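Local coordinates for protein ComZ (Thermus thermophilus, PDB 6QVI) that is a competence-associated pilin that probably serves as a DNA receptor at the pilus tip during natural transformation, at residues 180-185 and 226-232; 152-158 and 490-496; 210-215 and 234-240. One frame throughout, in Å; residues are numbered along the deposited sequence.

Overall arrangement
All three contacts are parallel pairings of backbone, consistent with stacked coils of the beta-solenoid. Contacts 1 and 2 belong to one sheet: strand 153-157 lies between 491-496 and 180-187, and 226-227 follows beyond 180-187. Contact 3 belongs to another set of strands, where 212-214 pairs with 237-239; the amide of A210 reaches across to N184 of contact 1, and I227 packs on L212 and V234. Contact 1 is the buried one, with a tyrosine-glutamine bond and a weak asparagine pair added to its short ladder. Contacts 2 and 3 are partly buried; each has an apolar side and a side bearing charges, E493 near R157 in contact 2 and R213 beside F238 in contact 3.

Contact 1: residues 180-185 and 226-232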
loop_
_atom_site.group_PDB
_atom_site.type_symbol
_atom_site.label_atom_id
_atom_site.label_comp_id
_atom_site.label_asym_id
_atom_site.label_seq_id
_atom_site.Cartn_x
_atom_site.Cartn_y
_atom_site.Cartn_z
ATOM N N PHE A 180 -12.699 -5.286 -19.389
ATOM C CA PHE A 180 -12.151 -4.728 -18.154
ATOM C C PHE A 180 -13.145 -4.981 -17.027
ATOM O O PHE A 180 -14.312 -4.590 -17.125
ATOM C CB PHE A 180 -11.898 -3.227 -18.344
ATOM C CG PHE A 180 -11.312 -2.522 -17.153
ATOM C CD1 PHE A 180 -12.072 -2.198 -16.039
ATOM C CD2 PHE A 180 -9.986 -2.124 -17.177
ATOM C CE1 PHE A 180 -11.493 -1.511 -14.952
ATOM C CE2 PHE A 180 -9.418 -1.453 -16.119
ATOM C CZ PHE A 180 -10.181 -1.138 -14.999
ATOM N N ALA A 181 -12.668 -5.600 -15.950
ATOM C CA ALA A 181 -13.497 -5.874 -14.792
ATOM C C ALA A 181 -12.643 -5.629 -13.571
ATOM O O ALA A 181 -11.495 -6.095 -13.505
ATOM C CB ALA A 181 -14.037 -7.316 -14.776
ATOM N N LEU A 182 -13.246 -4.973 -12.578
ATOM C CA LEU A 182 -12.562 -4.585 -11.352
ATOM C C LEU A 182 -13.470 -5.001 -10.211
ATOM O O LEU A 182 -14.587 -4.494 -10.081
ATOM C CB LEU A 182 -12.282 -3.082 -11.343
ATOM C CG LEU A 182 -11.298 -2.437 -10.358
ATOM C CD1 LEU A 182 -11.125 -0.981 -10.725
ATOM C CD2 LEU A 182 -11.836 -2.530 -8.936
ATOM N N TYR A 183 -12.999 -5.943 -9.406
ATOM C CA TYR A 183 -13.801 -6.520 -8.343
ATOM C C TYR A 183 -13.201 -6.213 -6.982
ATOM O O TYR A 183 -12.013 -5.893 -6.852
ATOM C CB TYR A 183 -13.926 -8.032 -8.551
ATOM C CG TYR A 183 -14.551 -8.414 -9.880
ATOM C CD1 TYR A 183 -15.393 -7.526 -10.545
ATOM C CD2 TYR A 183 -14.277 -9.651 -10.486
ATOM C CE1 TYR A 183 -15.981 -7.862 -11.753
ATOM C CE2 TYR A 183 -14.854 -9.995 -11.713
ATOM C CZ TYR A 183 -15.699 -9.092 -12.337
ATOM O OH TYR A 183 -16.292 -9.389 -13.537
ATOM N N ASN A 184 -14.030 -6.387 -5.950
ATOM C CA ASN A 184 -13.615 -6.087 -4.585
ATOM C C ASN A 184 -13.658 -7.325 -3.708
ATOM O O ASN A 184 -13.799 -7.238 -2.484
ATOM C CB ASN A 184 -14.404 -4.936 -3.974
ATOM C CG ASN A 184 -13.849 -4.549 -2.633
ATOM O OD1 ASN A 184 -12.840 -3.845 -2.549
ATOM N ND2 ASN A 184 -14.502 -5.008 -1.565
ATOM N N ARG A 185 -13.548 -8.485 -4.330
ATOM C CA ARG A 185 -13.294 -9.697 -3.579
ATOM C C ARG A 185 -12.624 -10.704 -4.497
ATOM O O ARG A 185 -12.585 -10.538 -5.720
ATOM C CB ARG A 185 -14.602 -10.222 -2.984
ATOM C CG ARG A 185 -15.737 -10.215 -3.991
ATOM C CD ARG A 185 -16.636 -11.414 -3.878
ATOM N NE ARG A 185 -16.086 -12.522 -4.651
ATOM C CZ ARG A 185 -16.178 -13.793 -4.285
ATOM N NH1 ARG A 185 -16.803 -14.108 -3.153
ATOM N NH2 ARG A 185 -15.645 -14.742 -5.045
ATOM N N GLN A 226 -17.045 -3.588 -15.843
ATOM C CA GLN A 226 -17.624 -3.863 -14.534
ATOM C C GLN A 226 -16.668 -3.323 -13.469
ATOM O O GLN A 226 -15.620 -3.910 -13.173
ATOM C CB GLN A 226 -17.893 -5.357 -14.420
ATOM C CG GLN A 226 -18.788 -5.806 -13.311
ATOM C CD GLN A 226 -19.055 -7.299 -13.407
ATOM O OE1 GLN A 226 -18.631 -7.954 -14.371
ATOM N NE2 GLN A 226 -19.848 -7.824 -12.473
ATOM N N ILE A 227 -17.024 -2.173 -12.920
ATOM C CA ILE A 227 -16.305 -1.583 -11.803
ATOM C C ILE A 227 -17.168 -1.933 -10.601
ATOM O O ILE A 227 -18.170 -1.285 -10.321
ATOM C CB ILE A 227 -16.095 -0.083 -11.980
ATOM C CG1 ILE A 227 -15.145 0.164 -13.160
ATOM C CG2 ILE A 227 -15.517 0.504 -10.728
ATOM C CD1 ILE A 227 -15.143 1.591 -13.669
ATOM N N GLY A 228 -16.819 -3.022 -9.935
ATOM C CA GLY A 228 -17.601 -3.512 -8.829
ATOM C C GLY A 228 -18.767 -4.332 -9.341
ATOM O O GLY A 228 -19.114 -4.324 -10.527
ATOM N N GLU A 229 -19.402 -5.036 -8.415
ATOM C CA GLU A 229 -20.568 -5.847 -8.687
ATOM C C GLU A 229 -21.743 -5.317 -7.881
ATOM O O GLU A 229 -21.539 -4.732 -6.814
ATOM C CB GLU A 229 -20.323 -7.318 -8.332
ATOM C CG GLU A 229 -19.503 -8.075 -9.359
ATOM C CD GLU A 229 -19.050 -9.434 -8.863
ATOM O OE1 GLU A 229 -18.561 -9.510 -7.714
ATOM O OE2 GLU A 229 -19.215 -10.429 -9.609
ATOM N N PRO A 230 -22.983 -5.502 -8.364
ATOM C CA PRO A 230 -24.143 -5.058 -7.580
ATOM C C PRO A 230 -24.075 -5.502 -6.131
ATOM O O PRO A 230 -24.347 -4.698 -5.226
ATOM C CB PRO A 230 -25.308 -5.714 -8.329
ATOM C CG PRO A 230 -24.842 -5.777 -9.746
ATOM C CD PRO A 230 -23.394 -6.069 -9.663
ATOM N N ASN A 231 -23.668 -6.755 -5.897
ATOM C CA ASN A 231 -23.515 -7.333 -4.565
ATOM C C ASN A 231 -22.360 -6.675 -3.813
ATOM O O ASN A 231 -22.572 -5.886 -2.888
ATOM C CB ASN A 231 -23.316 -8.858 -4.708
ATOM C CG ASN A 231 -23.039 -9.578 -3.382
ATOM O OD1 ASN A 231 -22.351 -9.066 -2.493
ATOM N ND2 ASN A 231 -23.560 -10.802 -3.267
ATOM N N ASN A 232 -21.138 -7.001 -4.188
ATOM C CA ASN A 232 -19.950 -6.461 -3.536
ATOM C C ASN A 232 -19.290 -5.468 -4.486
ATOM O O ASN A 232 -18.680 -5.874 -5.482
ATOM C CB ASN A 232 -19.012 -7.603 -3.150
ATOM C CG ASN A 232 -17.852 -7.137 -2.326
ATOM O OD1 ASN A 232 -17.709 -5.941 -2.059
ATOM N ND2 ASN A 232 -17.056 -8.084 -1.841
#
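L182 holds two bonds to the 226-232 segment: its N donates to Q226 O at 2.7 Å, and its O accepts from G228 N at the same length. Q226 N adds a longer bond, 3.2 Å, to F180 O. Among side chains of the two segments, Y183 OH donates to Q226 OE1 at 2.9 Å. Here the hydroxyl stands above the amide's carbonyl plane, 68° out of it, rather than on a lone pair. Q226 gets there by running extended with CG anti to the backbone N (chi1 -165°), which takes its CG and CD past the edge of the Y183 ring; ring and amide planes are turned 73° apart. Parallel bridges pairing A181 with Q226 and L182 with I227 are what stacked coils of a beta-solenoid give, and strand 153-157 flanks 180-183 on the other side. L182 and I227 point to the face opposite A181 and Q226; on that side F180 CE1 meets I227 CG1 obliquely at 4.4 Å. Just past the end of strand 226-227, E229 brings its carboxylate carbon over one face of the Y183 ring. N184 is held chiefly from outside, OD1 by A210 N and ND2 by D207, and its bond from ND2 to N232 OD1 is weak at 3.4 Å. Beside it the R185 chain, bent at chi2 and chi3, lays its CG against N232 ND2.

Contact 2: residues 152-158 and 490-496; sequences GGATIRG and QKAEVVY
E493 passes obliquely across T155, its CB and CG each 3.4 Å from the backbone O of T155, and its carboxylate reaches on to the aliphatic part of R157, with OE2 3.2 Å from R157 CD. In this beta-solenoid sheet the late strand 491-496 pairs in parallel with 153-157, more than 330 residues earlier in the chain; E493, T155 and R157 share one face. E493 stays extended with CG anti to its backbone N (chi1 157°), which carries the carboxylate along the sheet between T155 and R157. The R157 chain bends at chi3 (75°), and its guanidinium plane stands 56° from the carboxylate, with OE2 at the guanidinium edge, near its plane. NH1 remains 4.1 Å from OE2, beyond a salt bridge; NE bonds instead to R185 O, and E493 OE2 takes a hydrogen bond from Y191, so each group is positioned by a partner from elsewhere while the opposite charges probably still attract. On the same side the T155 side chain crosses that of K491 at about a right angle, CG2 meeting CB, and V495 approaches the CG of R157. A154, I156, A492 and V494 occupy the opposite, buried face, with I156 leaning on F180 and V494 on F475. Five backbone bonds join the strands; A492 N to G153 O is weak, and R157 N to V494 O is 2.8 Å. The last rung, Y496 N to R157 O, is also 2.8 Å, and beside it Y496 CB rests 4.0 Å from G158 CA.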
loop_
_atom_site.group_PDB
_atom_site.type_symbol
_atom_site.label_atom_id
_atom_site.label_comp_id
_atom_site.label_asym_id
_atom_site.label_seq_id
_atom_site.Cartn_x
_atom_site.Cartn_y
_atom_site.Cartn_z
ATOM N N GLY A 152 -5.294 -3.706 -23.021
ATOM C CA GLY A 152 -5.576 -5.106 -23.140
ATOM C C GLY A 152 -6.397 -5.528 -21.977
ATOM O O GLY A 152 -6.344 -4.943 -20.940
ATOM N N GLY A 153 -7.111 -6.611 -22.143
ATOM C CA GLY A 153 -7.994 -7.101 -21.129
ATOM C C GLY A 153 -7.438 -7.314 -19.775
ATOM O O GLY A 153 -6.303 -7.670 -19.602
ATOM N N ALA A 154 -8.304 -7.182 -18.798
ATOM C CA ALA A 154 -7.862 -7.335 -17.433
ATOM C C ALA A 154 -9.063 -7.611 -16.553
ATOM O O ALA A 154 -10.152 -7.069 -16.784
ATOM C CB ALA A 154 -7.161 -6.071 -16.950
ATOM N N THR A 155 -8.826 -8.352 -15.502
ATOM C CA THR A 155 -9.802 -8.574 -14.484
ATOM C C THR A 155 -8.927 -8.308 -13.286
ATOM O O THR A 155 -8.024 -9.046 -13.024
ATOM C CB THR A 155 -10.424 -9.964 -14.498
ATOM O OG1 THR A 155 -10.168 -10.627 -13.267
ATOM C CG2 THR A 155 -9.892 -10.756 -15.589
ATOM N N ILE A 156 -9.237 -7.262 -12.548
ATOM C CA ILE A 156 -8.406 -6.765 -11.454
ATOM C C ILE A 156 -9.202 -6.927 -10.171
ATOM O O ILE A 156 -10.219 -6.243 -9.971
ATOM C CB ILE A 156 -7.994 -5.291 -11.633
ATOM C CG1 ILE A 156 -7.194 -5.037 -12.904
ATOM C CG2 ILE A 156 -7.271 -4.755 -10.401
ATOM C CD1 ILE A 156 -7.999 -4.262 -13.940
ATOM N N ARG A 157 -8.739 -7.799 -9.278
ATOM C CA ARG A 157 -9.424 -7.946 -7.998
ATOM C C ARG A 157 -8.658 -7.068 -7.010
ATOM O O ARG A 157 -7.663 -7.476 -6.400
ATOM C CB ARG A 157 -9.505 -9.420 -7.621
ATOM C CG ARG A 157 -9.755 -10.206 -8.872
ATOM C CD ARG A 157 -10.330 -11.562 -8.660
ATOM N NE ARG A 157 -11.724 -11.402 -8.315
ATOM C CZ ARG A 157 -12.672 -12.222 -8.731
ATOM N NH1 ARG A 157 -12.351 -13.249 -9.506
ATOM N NH2 ARG A 157 -13.935 -12.012 -8.381
ATOM N N GLY A 158 -9.133 -5.830 -6.874
ATOM C CA GLY A 158 -8.476 -4.826 -6.066
ATOM C C GLY A 158 -8.550 -3.452 -6.709
ATOM O O GLY A 158 -9.140 -3.288 -7.784
ATOM N N GLN A 490 -8.011 -10.451 -24.919
ATOM C CA GLN A 490 -8.371 -11.364 -23.849
ATOM C C GLN A 490 -7.838 -10.814 -22.558
ATOM O O GLN A 490 -7.125 -9.854 -22.517
ATOM C CB GLN A 490 -8.083 -12.845 -24.036
ATOM C CG GLN A 490 -9.012 -13.555 -24.984
ATOM C CD GLN A 490 -8.495 -14.918 -25.373
ATOM O OE1 GLN A 490 -7.786 -15.050 -26.363
ATOM N NE2 GLN A 490 -8.833 -15.935 -24.593
ATOM N N LYS A 491 -8.061 -11.554 -21.519
ATOM C CA LYS A 491 -7.905 -11.004 -20.187
ATOM C C LYS A 491 -6.774 -11.696 -19.444
ATOM O O LYS A 491 -6.712 -12.932 -19.396
ATOM C CB LYS A 491 -9.225 -11.172 -19.419
ATOM C CG LYS A 491 -10.397 -10.462 -20.120
ATOM C CD LYS A 491 -11.739 -10.579 -19.381
ATOM C CE LYS A 491 -12.814 -9.625 -19.934
ATOM N NZ LYS A 491 -14.048 -9.635 -19.085
ATOM N N ALA A 492 -5.894 -10.891 -18.864
ATOM C CA ALA A 492 -5.023 -11.297 -17.778
ATOM C C ALA A 492 -5.627 -10.796 -16.473
ATOM O O ALA A 492 -6.541 -9.974 -16.478
ATOM C CB ALA A 492 -3.616 -10.748 -17.974
ATOM N N GLU A 493 -5.141 -11.312 -15.341
ATOM C CA GLU A 493 -5.767 -10.975 -14.068
ATOM C C GLU A 493 -4.740 -10.658 -12.988
ATOM O O GLU A 493 -3.680 -11.280 -12.910
ATOM C CB GLU A 493 -6.744 -12.099 -13.637
ATOM C CG GLU A 493 -7.040 -12.150 -12.128
ATOM C CD GLU A 493 -8.143 -13.132 -11.743
ATOM O OE1 GLU A 493 -8.785 -13.738 -12.629
ATOM O OE2 GLU A 493 -8.422 -13.236 -10.535
ATOM N N VAL A 494 -5.065 -9.690 -12.137
ATOM C CA VAL A 494 -4.215 -9.322 -11.020
ATOM C C VAL A 494 -5.051 -9.417 -9.759
ATOM O O VAL A 494 -6.157 -8.870 -9.696
ATOM C CB VAL A 494 -3.607 -7.907 -11.146
ATOM C CG1 VAL A 494 -2.619 -7.655 -9.987
ATOM C CG2 VAL A 494 -2.931 -7.678 -12.511
ATOM N N VAL A 495 -4.512 -10.070 -8.741
ATOM C CA VAL A 495 -5.252 -10.288 -7.518
ATOM C C VAL A 495 -4.513 -9.582 -6.403
ATOM O O VAL A 495 -3.393 -9.965 -6.043
ATOM C CB VAL A 495 -5.422 -11.777 -7.229
ATOM C CG1 VAL A 495 -6.137 -11.998 -5.903
ATOM C CG2 VAL A 495 -6.204 -12.406 -8.384
ATOM N N TYR A 496 -5.119 -8.526 -5.878
ATOM C CA TYR A 496 -4.442 -7.767 -4.851
ATOM C C TYR A 496 -4.495 -8.540 -3.548
ATOM O O TYR A 496 -5.576 -8.862 -3.048
ATOM C CB TYR A 496 -5.051 -6.384 -4.712
ATOM C CG TYR A 496 -4.516 -5.659 -3.502
ATOM C CD1 TYR A 496 -5.340 -4.877 -2.728
ATOM C CD2 TYR A 496 -3.160 -5.684 -3.190
ATOM C CE1 TYR A 496 -4.853 -4.202 -1.649
ATOM C CE2 TYR A 496 -2.662 -5.005 -2.086
ATOM C CZ TYR A 496 -3.516 -4.265 -1.325
ATOM O OH TYR A 496 -3.036 -3.587 -0.226
#

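Contact 3: residues 210-215 and 234-240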
loop_
_atom_site.group_PDB
_atom_site.type_symbol
_atom_site.label_atom_id
_atom_site.label_comp_id
_atom_site.label_asym_id
_atom_site.label_seq_id
_atom_site.Cartn_x
_atom_site.Cartn_y
_atom_site.Cartn_z
ATOM N N ALA A 210 -11.197 -1.973 -2.471
ATOM C CA ALA A 210 -10.923 -1.519 -3.828
ATOM C C ALA A 210 -11.502 -0.138 -4.088
ATOM O O ALA A 210 -12.500 0.260 -3.506
ATOM C CB ALA A 210 -11.507 -2.479 -4.854
ATOM N N SER A 211 -10.890 0.573 -5.028
ATOM C CA SER A 211 -11.378 1.884 -5.445
ATOM C C SER A 211 -10.708 2.196 -6.765
ATOM O O SER A 211 -9.664 1.628 -7.094
ATOM C CB SER A 211 -11.107 2.993 -4.414
ATOM O OG SER A 211 -9.815 2.873 -3.856
ATOM N N LEU A 212 -11.305 3.113 -7.510
ATOM C CA LEU A 212 -10.709 3.620 -8.738
ATOM C C LEU A 212 -10.355 5.082 -8.547
ATOM O O LEU A 212 -11.243 5.924 -8.461
ATOM C CB LEU A 212 -11.674 3.446 -9.910
ATOM C CG LEU A 212 -11.264 3.870 -11.318
ATOM C CD1 LEU A 212 -9.844 3.577 -11.530
ATOM C CD2 LEU A 212 -12.121 3.198 -12.387
ATOM N N ARG A 213 -9.070 5.394 -8.533
ATOM C CA ARG A 213 -8.624 6.765 -8.383
ATOM C C ARG A 213 -7.780 7.148 -9.589
ATOM O O ARG A 213 -6.854 6.418 -9.972
ATOM C CB ARG A 213 -7.820 6.974 -7.094
ATOM C CG ARG A 213 -8.609 6.760 -5.799
ATOM C CD ARG A 213 -7.879 7.305 -4.562
ATOM N NE ARG A 213 -7.852 6.313 -3.492
ATOM C CZ ARG A 213 -8.372 6.490 -2.284
ATOM N NH1 ARG A 213 -8.977 7.630 -1.986
ATOM N NH2 ARG A 213 -8.289 5.526 -1.373
ATOM N N VAL A 214 -8.039 8.315 -10.114
ATOM C CA VAL A 214 -7.286 8.813 -11.203
ATOM C C VAL A 214 -7.015 10.235 -10.882
ATOM O O VAL A 214 -7.885 11.036 -10.944
ATOM C CB VAL A 214 -8.079 8.774 -12.475
ATOM C CG1 VAL A 214 -7.408 9.623 -13.507
ATOM C CG2 VAL A 214 -8.207 7.365 -12.954
ATOM N N GLN A 215 -5.791 10.549 -10.542
ATOM C CA GLN A 215 -5.464 11.894 -10.193
ATOM C C GLN A 215 -5.528 12.898 -11.299
ATOM O O GLN A 215 -5.965 13.990 -11.076
ATOM C CB GLN A 215 -4.110 11.962 -9.552
ATOM C CG GLN A 215 -3.583 13.364 -9.541
ATOM C CD GLN A 215 -2.282 13.488 -8.818
ATOM O OE1 GLN A 215 -1.593 12.519 -8.606
ATOM N NE2 GLN A 215 -1.940 14.692 -8.435
ATOM N N VAL A 234 -17.311 -1.469 -5.452
ATOM C CA VAL A 234 -16.118 -0.735 -5.134
ATOM C C VAL A 234 -16.445 0.428 -4.221
ATOM O O VAL A 234 -17.540 1.016 -4.266
ATOM C CB VAL A 234 -15.433 -0.310 -6.442
ATOM C CG1 VAL A 234 -16.148 0.887 -7.101
ATOM C CG2 VAL A 234 -14.008 -0.044 -6.217
ATOM N N LYS A 235 -15.489 0.736 -3.366
ATOM C CA LYS A 235 -15.673 1.759 -2.331
ATOM C C LYS A 235 -15.262 3.133 -2.845
ATOM O O LYS A 235 -14.466 3.832 -2.239
ATOM C CB LYS A 235 -14.853 1.388 -1.089
ATOM C CG LYS A 235 -15.427 0.292 -0.226
ATOM C CD LYS A 235 -14.820 0.304 1.175
ATOM C CE LYS A 235 -14.052 1.577 1.358
ATOM N NZ LYS A 235 -13.805 1.695 2.830
ATOM N N GLY A 236 -15.865 3.560 -3.952
ATOM C CA GLY A 236 -15.552 4.882 -4.464
ATOM C C GLY A 236 -14.859 4.918 -5.822
ATOM O O GLY A 236 -14.060 4.050 -6.173
ATOM N N VAL A 237 -15.188 5.949 -6.590
ATOM C CA VAL A 237 -14.615 6.193 -7.908
ATOM C C VAL A 237 -14.280 7.683 -7.924
ATOM O O VAL A 237 -15.157 8.529 -8.111
ATOM C CB VAL A 237 -15.562 5.815 -9.049
ATOM C CG1 VAL A 237 -14.947 6.186 -10.389
ATOM C CG2 VAL A 237 -15.943 4.341 -8.973
ATOM N N PHE A 238 -13.039 8.008 -7.610
ATOM C CA PHE A 238 -12.555 9.383 -7.504
ATOM C C PHE A 238 -11.648 9.749 -8.679
ATOM O O PHE A 238 -10.448 9.443 -8.671
ATOM C CB PHE A 238 -11.853 9.527 -6.163
ATOM C CG PHE A 238 -12.646 8.955 -5.041
ATOM C CD1 PHE A 238 -12.220 7.820 -4.374
ATOM C CD2 PHE A 238 -13.872 9.539 -4.689
ATOM C CE1 PHE A 238 -12.978 7.297 -3.335
ATOM C CE2 PHE A 238 -14.643 9.031 -3.650
ATOM C CZ PHE A 238 -14.200 7.908 -2.969
ATOM N N VAL A 239 -12.189 10.493 -9.650
ATOM C CA VAL A 239 -11.474 10.731 -10.903
ATOM C C VAL A 239 -11.392 12.216 -11.205
ATOM O O VAL A 239 -12.429 12.879 -11.333
ATOM C CB VAL A 239 -12.145 9.995 -12.082
ATOM C CG1 VAL A 239 -11.563 10.459 -13.427
ATOM C CG2 VAL A 239 -12.005 8.502 -11.919
ATOM N N GLY A 240 -10.173 12.715 -11.408
ATOM C CA GLY A 240 -9.940 14.044 -11.968
ATOM C C GLY A 240 -10.572 15.187 -11.173
ATOM O O GLY A 240 -10.589 15.203 -9.940
#
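R213 and F238 both set CG anti to the carbonyl carbon (chi1 -64° and -47°), and from paired positions their side chains leave the sheet side by side, pointing the same way. R213 CG lies near the plane of the phenyl ring at its edge, 4.0 Å from F238 CD1. The arginine then bends at chi3, bringing its guanidinium obliquely past that same ring corner, the two planes 32° apart. D269 takes the far end of the arginine in a salt bridge to NH1. One face of the F238 ring is backed by the peptide carbon of G236, 3.9 Å above the ring plane and offset toward its rim.

The opposite side is aliphatic: V214 and V239 run side by side, CB to CG2 4.0 Å, while L212 CB meets V237 CG1, and I219 touches L212, V214 and V239. This is a pair of stacked parallel strands, consistent with successive coils of the beta-solenoid, continued by 160-162 beyond 212-214 and by 265-266 beyond 237-239. The ladder extends past both strands. K235, the centre of an inverse gamma turn, gives its N to A210 O at 3.0 Å, while V234 CG2 packs against A210 CB at 3.7 Å. L212 N to G236 O follows, then F238 N to L212 O, V214 N to F238 O, and G240 N to V214 O at 2.9 Å. Main-chain bonds thus set the strand spacing and aliphatic carbons pack one face; on the other, the phenyl ring flanks the arginine chain, while D269 probably balances its charge.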